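Local coordinates for protein 3-keto-5-aminohexanoate cleavage enzyme (Burkholderia xenovorans LB400, PDB 3E49) that probably cleaves beta-keto acids such as 3-keto-5-aminohexanoate with the help of a bound zinc ion, as a TIM-barrel member of the BKACE family, at residues H216-R219 / T220-L224; A244-G247 / A248-A252; R223-G226 / A227-W231. All coordinates share one frame; numbering follows the deposited sequence.

Contact 1: H216-R219 / T220-L224; sequences HMRR and TADRL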
loop_
_atom_site.group_PDB
_atom_site.type_symbol
_atom_site.label_atom_id
_atom_site.label_comp_id
_atom_site.label_asym_id
_atom_site.label_seq_id
_atom_site.Cartn_x
_atom_site.Cartn_y
_atom_site.Cartn_z
ATOM N N HIS A 216 -3.504 4.466 3.188
ATOM C CA HIS A 216 -3.581 3.489 4.275
ATOM C C HIS A 216 -4.760 3.721 5.222
ATOM O O HIS A 216 -5.397 2.766 5.674
ATOM C CB HIS A 216 -2.297 3.407 5.036
ATOM C CG HIS A 216 -2.234 2.255 5.965
ATOM N ND1 HIS A 216 -2.217 0.948 5.541
ATOM C CD2 HIS A 216 -2.194 2.215 7.326
ATOM C CE1 HIS A 216 -2.136 0.149 6.578
ATOM N NE2 HIS A 216 -2.086 0.875 7.668
HETATM N N MSE A 217 -5.089 4.964 5.488
HETATM C CA MSE A 217 -6.230 5.222 6.300
HETATM C C MSE A 217 -7.494 4.676 5.618
HETATM O O MSE A 217 -8.310 4.043 6.269
HETATM C CB MSE A 217 -6.346 6.725 6.566
HETATM C CG MSE A 217 -5.254 7.314 7.490
HETATM SE SE MSE A 217 -5.166 6.582 9.231
HETATM C CE MSE A 217 -6.906 7.263 9.923
ATOM N N ARG A 218 -7.626 4.867 4.296
ATOM C CA ARG A 218 -8.808 4.320 3.600
ATOM C C ARG A 218 -8.837 2.799 3.612
ATOM O O ARG A 218 -9.862 2.169 3.807
ATOM C CB ARG A 218 -8.840 4.756 2.151
ATOM C CG ARG A 218 -10.135 4.301 1.505
ATOM C CD ARG A 218 -10.040 4.253 0.021
ATOM N NE ARG A 218 -11.309 3.739 -0.451
ATOM C CZ ARG A 218 -11.737 3.763 -1.704
ATOM N NH1 ARG A 218 -11.020 4.294 -2.664
ATOM N NH2 ARG A 218 -12.937 3.268 -1.981
ATOM N N ARG A 219 -7.701 2.174 3.331
ATOM C CA ARG A 219 -7.613 0.721 3.298
ATOM C C ARG A 219 -7.988 0.129 4.654
ATOM O O ARG A 219 -8.700 -0.896 4.728
ATOM C CB ARG A 219 -6.095 0.448 2.979
ATOM C CG ARG A 219 -5.558 -0.858 2.855
ATOM C CD ARG A 219 -4.035 -0.669 2.812
ATOM N NE ARG A 219 -3.617 0.076 1.630
ATOM C CZ ARG A 219 -2.541 0.873 1.588
ATOM N NH1 ARG A 219 -1.836 1.105 2.674
ATOM N NH2 ARG A 219 -2.231 1.508 0.475
ATOM N N THR A 220 -7.575 0.801 5.733
ATOM C CA THR A 220 -7.785 0.312 7.094
ATOM C C THR A 220 -9.269 0.396 7.369
ATOM O O THR A 220 -9.848 -0.574 7.819
ATOM C CB THR A 220 -7.097 1.116 8.077
ATOM O OG1 THR A 220 -5.669 0.981 7.787
ATOM C CG2 THR A 220 -7.327 0.626 9.519
ATOM N N ALA A 221 -9.758 1.578 7.115
ATOM C CA ALA A 221 -11.237 1.841 7.342
ATOM C C ALA A 221 -12.049 0.893 6.495
ATOM O O ALA A 221 -13.058 0.315 6.991
ATOM C CB ALA A 221 -11.540 3.272 7.049
ATOM N N ASP A 222 -11.711 0.747 5.218
ATOM C CA ASP A 222 -12.488 -0.164 4.359
ATOM C C ASP A 222 -12.538 -1.569 4.953
ATOM O O ASP A 222 -13.579 -2.228 4.977
ATOM C CB ASP A 222 -11.904 -0.270 2.953
ATOM C CG ASP A 222 -12.182 0.931 2.089
ATOM O OD1 ASP A 222 -13.030 1.765 2.458
ATOM O OD2 ASP A 222 -11.547 1.058 1.010
ATOM N N ARG A 223 -11.396 -2.025 5.450
ATOM C CA ARG A 223 -11.322 -3.347 6.033
ATOM C C ARG A 223 -12.070 -3.480 7.354
ATOM O O ARG A 223 -12.705 -4.508 7.594
ATOM C CB ARG A 223 -9.883 -3.748 6.267
ATOM C CG ARG A 223 -9.775 -5.216 6.639
ATOM C CD ARG A 223 -8.337 -5.665 6.774
ATOM N NE ARG A 223 -7.680 -5.024 7.892
ATOM C CZ ARG A 223 -6.763 -4.056 7.815
ATOM N NH1 ARG A 223 -6.333 -3.555 6.656
ATOM N NH2 ARG A 223 -6.267 -3.589 8.938
ATOM N N LEU A 224 -12.025 -2.453 8.197
ATOM C CA LEU A 224 -12.641 -2.524 9.505
ATOM C C LEU A 224 -14.139 -2.297 9.466
ATOM O O LEU A 224 -14.874 -2.916 10.216
ATOM C CB LEU A 224 -12.003 -1.520 10.480
ATOM C CG LEU A 224 -10.538 -1.740 10.830
ATOM C CD1 LEU A 224 -10.018 -0.597 11.669
ATOM C CD2 LEU A 224 -10.357 -3.071 11.548
#

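Contact 2: A244-G247 / A248-A252; sequences ASIG and AAQGA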
loop_
_atom_site.group_PDB
_atom_site.type_symbol
_atom_site.label_atom_id
_atom_site.label_comp_id
_atom_site.label_asym_id
_atom_site.label_seq_id
_atom_site.Cartn_x
_atom_site.Cartn_y
_atom_site.Cartn_z
ATOM N N ALA A 244 -7.940 16.650 0.182
ATOM C CA ALA A 244 -9.399 16.594 -0.021
ATOM C C ALA A 244 -9.689 16.168 -1.475
ATOM O O ALA A 244 -10.635 15.446 -1.744
ATOM C CB ALA A 244 -9.981 17.952 0.203
ATOM N N SER A 245 -8.874 16.659 -2.395
ATOM C CA SER A 245 -8.994 16.349 -3.820
ATOM C C SER A 245 -8.781 14.843 -4.045
ATOM O O SER A 245 -9.555 14.172 -4.746
ATOM C CB SER A 245 -7.976 17.167 -4.610
ATOM O OG SER A 245 -8.296 18.539 -4.592
ATOM N N ILE A 246 -7.705 14.309 -3.463
ATOM C CA ILE A 246 -7.444 12.878 -3.575
ATOM C C ILE A 246 -8.661 12.047 -3.078
ATOM O O ILE A 246 -9.053 11.103 -3.728
ATOM C CB ILE A 246 -6.116 12.500 -2.895
ATOM C CG1 ILE A 246 -4.994 13.156 -3.667
ATOM C CG2 ILE A 246 -5.926 10.942 -2.778
ATOM C CD1 ILE A 246 -3.609 12.985 -2.974
ATOM N N GLY A 247 -9.241 12.413 -1.926
ATOM C CA GLY A 247 -10.388 11.743 -1.387
ATOM C C GLY A 247 -11.603 11.930 -2.253
ATOM O O GLY A 247 -12.290 10.928 -2.566
ATOM N N ALA A 248 -11.836 13.153 -2.743
ATOM C CA ALA A 248 -13.078 13.465 -3.515
ATOM C C ALA A 248 -13.119 12.643 -4.818
ATOM O O ALA A 248 -14.181 12.111 -5.233
ATOM C CB ALA A 248 -13.161 14.974 -3.823
ATOM N N ALA A 249 -11.933 12.474 -5.401
ATOM C CA ALA A 249 -11.754 11.721 -6.650
ATOM C C ALA A 249 -12.034 10.259 -6.506
ATOM O O ALA A 249 -12.196 9.592 -7.509
ATOM C CB ALA A 249 -10.287 11.936 -7.197
ATOM N N GLN A 250 -12.115 9.734 -5.286
ATOM C CA GLN A 250 -12.336 8.347 -5.101
ATOM C C GLN A 250 -13.541 8.087 -4.244
ATOM O O GLN A 250 -13.631 7.067 -3.579
ATOM C CB GLN A 250 -11.093 7.632 -4.566
ATOM C CG GLN A 250 -10.659 8.070 -3.196
ATOM C CD GLN A 250 -9.297 7.503 -2.849
ATOM O OE1 GLN A 250 -9.190 6.357 -2.382
ATOM N NE2 GLN A 250 -8.268 8.295 -3.047
ATOM N N GLY A 251 -14.453 9.046 -4.251
ATOM C CA GLY A 251 -15.753 8.870 -3.587
ATOM C C GLY A 251 -15.870 9.398 -2.168
ATOM O O GLY A 251 -16.908 9.250 -1.547
ATOM N N ALA A 252 -14.807 10.002 -1.639
ATOM C CA ALA A 252 -14.879 10.506 -0.273
ATOM C C ALA A 252 -15.545 11.897 -0.185
ATOM O O ALA A 252 -15.783 12.583 -1.197
ATOM C CB ALA A 252 -13.498 10.609 0.319
#

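Contact 3: R223-G226 / A227-W231; sequences RLFG and ADYVW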
loop_
_atom_site.group_PDB
_atom_site.type_symbol
_atom_site.label_atom_id
_atom_site.label_comp_id
_atom_site.label_asym_id
_atom_site.label_seq_id
_atom_site.Cartn_x
_atom_site.Cartn_y
_atom_site.Cartn_z
ATOM N N ARG A 223 -11.396 -2.025 5.450
ATOM C CA ARG A 223 -11.322 -3.347 6.033
ATOM C C ARG A 223 -12.070 -3.480 7.354
ATOM O O ARG A 223 -12.705 -4.508 7.594
ATOM C CB ARG A 223 -9.883 -3.748 6.267
ATOM C CG ARG A 223 -9.775 -5.216 6.639
ATOM C CD ARG A 223 -8.337 -5.665 6.774
ATOM N NE ARG A 223 -7.680 -5.024 7.892
ATOM C CZ ARG A 223 -6.763 -4.056 7.815
ATOM N NH1 ARG A 223 -6.333 -3.555 6.656
ATOM N NH2 ARG A 223 -6.267 -3.589 8.938
ATOM N N LEU A 224 -12.025 -2.453 8.197
ATOM C CA LEU A 224 -12.641 -2.524 9.505
ATOM C C LEU A 224 -14.139 -2.297 9.466
ATOM O O LEU A 224 -14.874 -2.916 10.216
ATOM C CB LEU A 224 -12.003 -1.520 10.480
ATOM C CG LEU A 224 -10.538 -1.740 10.830
ATOM C CD1 LEU A 224 -10.018 -0.597 11.669
ATOM C CD2 LEU A 224 -10.357 -3.071 11.548
ATOM N N PHE A 225 -14.568 -1.400 8.611
ATOM C CA PHE A 225 -15.981 -0.970 8.586
ATOM C C PHE A 225 -16.749 -1.305 7.324
ATOM O O PHE A 225 -17.982 -1.200 7.317
ATOM C CB PHE A 225 -16.062 0.551 8.826
ATOM C CG PHE A 225 -15.296 0.992 10.012
ATOM C CD1 PHE A 225 -15.619 0.513 11.258
ATOM C CD2 PHE A 225 -14.213 1.849 9.883
ATOM C CE1 PHE A 225 -14.890 0.879 12.368
ATOM C CE2 PHE A 225 -13.472 2.200 10.989
ATOM C CZ PHE A 225 -13.826 1.714 12.239
ATOM N N GLY A 226 -16.057 -1.692 6.257
ATOM C CA GLY A 226 -16.742 -2.052 5.020
ATOM C C GLY A 226 -17.608 -0.898 4.546
ATOM O O GLY A 226 -17.179 0.256 4.533
ATOM N N ALA A 227 -18.837 -1.212 4.188
ATOM C CA ALA A 227 -19.793 -0.209 3.696
ATOM C C ALA A 227 -20.471 0.598 4.805
ATOM O O ALA A 227 -21.332 1.450 4.515
ATOM C CB ALA A 227 -20.852 -0.904 2.897
ATOM N N ASP A 228 -20.122 0.334 6.061
ATOM C CA ASP A 228 -20.763 1.005 7.200
ATOM C C ASP A 228 -20.169 2.333 7.632
ATOM O O ASP A 228 -20.500 2.811 8.691
ATOM C CB ASP A 228 -20.757 0.081 8.411
ATOM C CG ASP A 228 -21.729 -1.066 8.276
ATOM O OD1 ASP A 228 -22.452 -1.097 7.266
ATOM O OD2 ASP A 228 -21.772 -1.919 9.189
ATOM N N TYR A 229 -19.265 2.904 6.861
ATOM C CA TYR A 229 -18.700 4.181 7.243
ATOM C C TYR A 229 -18.768 5.152 6.086
ATOM O O TYR A 229 -18.875 4.734 4.921
ATOM C CB TYR A 229 -17.271 4.017 7.768
ATOM C CG TYR A 229 -16.169 3.973 6.737
ATOM C CD1 TYR A 229 -15.969 2.848 5.949
ATOM C CD2 TYR A 229 -15.296 5.045 6.587
ATOM C CE1 TYR A 229 -14.953 2.811 5.006
ATOM C CE2 TYR A 229 -14.279 5.013 5.673
ATOM C CZ TYR A 229 -14.111 3.890 4.881
ATOM O OH TYR A 229 -13.093 3.870 3.976
ATOM N N VAL A 230 -18.808 6.441 6.427
ATOM C CA VAL A 230 -18.794 7.546 5.482
ATOM C C VAL A 230 -17.470 8.273 5.734
ATOM O O VAL A 230 -17.182 8.716 6.846
ATOM C CB VAL A 230 -19.965 8.455 5.702
ATOM C CG1 VAL A 230 -19.927 9.650 4.727
ATOM C CG2 VAL A 230 -21.253 7.629 5.522
ATOM N N TRP A 231 -16.684 8.411 4.689
ATOM C CA TRP A 231 -15.334 8.936 4.816
ATOM C C TRP A 231 -15.199 10.402 4.477
ATOM O O TRP A 231 -15.693 10.854 3.440
ATOM C CB TRP A 231 -14.471 8.113 3.889
ATOM C CG TRP A 231 -13.012 8.444 3.941
ATOM C CD1 TRP A 231 -12.314 8.882 5.028
ATOM C CD2 TRP A 231 -12.061 8.235 2.897
ATOM N NE1 TRP A 231 -10.973 8.998 4.697
ATOM C CE2 TRP A 231 -10.804 8.613 3.395
ATOM C CE3 TRP A 231 -12.153 7.778 1.577
ATOM C CZ2 TRP A 231 -9.641 8.548 2.612
ATOM C CZ3 TRP A 231 -10.989 7.748 0.793
ATOM C CH2 TRP A 231 -9.767 8.124 1.324
#

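Contact 1: H216-R219 / T220-L224
The hydroxyl of Thr220 sits over one face of the His216 imidazole, with OG1 3.6 Å from NE2 and offset toward the rim of the ring. It is held there by the backbone one turn back: OG1 donates to His216 O at 2.8 Å, while Thr220 N donates to the same oxygen at 2.9 Å. The two donors arrive from opposite faces of the carbonyl plane, so His216 O is gripped twice. Thr220 places OG1 beside its own backbone N (chi1 -63°), which is what lets the hydroxyl fold back along the helix.

In the conformer described here, the imidazole is held at its edge. Arg219 bends at its third torsion and brings NH1 to His216 ND1, a hydrogen bond of 2.9 Å that lies close to the imidazole plane. The other ring nitrogen, NE2, bonds to Asp213 of a second subunit, and Arg219 NE is salt-bridged to Glu212 of a third subunit.

Arg218 and Asp222 meet on another side of the helix. The arginine chain runs out extended, and its NE forms a salt bridge to Asp222 OD2 at 3.1 Å; as a hydrogen bond it is weak, bent to 120°, with guanidinium and carboxylate planes 76° apart. Both groups have stronger partners outside: Arg218 NH1 bonds to Gln250, and Asp222 OD1 to Tyr229. The carboxylate is therefore shared between an arginine and a tyrosine, which would probably favour its charged form.

Along helix 211-225 of this TIM-barrel beta-alpha-beta unit, the Thr220-His216 and Asp222-Arg218 pairs are i to i+4 and the Arg219-His216 bond i to i+3. Met217, a selenomethionine, packs on Thr199 and Phe201 of strand 195-201, Thr220 leans on helix 176-187, and Ala221 lies on Tyr229 of strand 229-235.

Contact 2: A244-G247 / A248-A252
The carboxamide of Gln250 is the one flat side chain here, and Ile246 O lies almost in its plane, taking a hydrogen bond from NE2 at 3.0 Å. At the acceptor, the donor stands well above the carbonyl plane. The same NE2 is 3.5 Å from Ile246 CG2, the two side chains running side by side in the same direction. With CG between its backbone N and carbonyl carbon (chi1 64°), Gln250 folds back against the last helical turn, and its OE1 is taken by Arg218.

The helix closes with a Schellman motif. Gly247 O is gripped twice, by Ala252 N at 2.8 Å and by Gln250 N at 3.0 Å, from opposite faces of its plane. Gly251 N reaches Ala248 O at 3.2 Å, closing a type I turn from Ala248 to Gly251. Gly251 is the C' residue, at a positive phi of 95° where a CB would jam against the preceding carbonyl oxygen. Ala252 CB then tucks against Gly247 O at 3.1 Å.

The motif ends helix 240-248 and turns the chain into strand 253-256 of the barrel. Ala244 and Ser245 pack on helix 273-286, Ile246 and Gln250 touch Leu214 of helix 211-225, and Ala252 lies on Trp231 and Ile233 of strand 229-235.

Contact 3: R223-G226 / A227-W231
Phe225 O accepts from Asp228 N at 2.9 Å, with an N-H...O angle of 154°, and this bond closes the turn by which helix 211-225 gives way to strand 229-235. Asp228 CB packs against the same oxygen, 3.2 Å from Phe225 O. Gly226, the first residue to leave helical angles, has a positive phi; a CB there would clash with Ala227 N, so glycine suits this bend.

The tyrosine ring beyond the turn leans back toward the helix end. Tyr229 CD1 is 3.2 Å from Gly226 O, which lies at the ring edge and in its plane, and 3.7 Å from Phe225 CB. Its CG sits between the backbone N and the carbonyl carbon (chi1 84°), which turns the ring back so that its CD1 edge meets Gly226 O.

This is the alpha-to-beta joint of a beta-alpha-beta unit in the TIM barrel: strand 195-201, helix 211-225 and strand 229-235, with Asp228 and Val230 bonded through their backbones to Phe195.

The Phe225 and Tyr229 rings meet obliquely, centroids 5.9 Å apart and planes inclined at 55°. Leu224 CB lies over the centre of one face of the Phe225 ring, while Leu182 of helix 176-187 also packs on this phenylalanine. Tyr229 OH is hydrogen-bonded to Asp222 OD1, from the helical turn before Phe225, and Tyr229 O makes a weak hydrogen bond to a bound 2-ethoxyethanol, probably from the crystallisation liquor, in a pocket that Gly226, Ala227 and Trp231 also line.

In the fold
Going from the N terminus, contact 1 lies within helix 211-225 and closes no loop beyond its helical turns. Contact 3 begins on the same helix, sharing Arg223 and Leu224 with contact 1, and closes the turn into strand 229-235. After that strand the chain enters helix 240-248, where contact 2 closes the exit toward strand 253-256. None nests inside another: contacts 1 and 3 overlap, and contact 2 follows in series. In space they converge, with Asp222 to Tyr229 joining contacts 1 and 3, Arg218 to Gln250 joining 1 and 2, and Ala252 against Trp231 joining 2 and 3. Two successive helix-to-strand junctions of the barrel are thereby tied together.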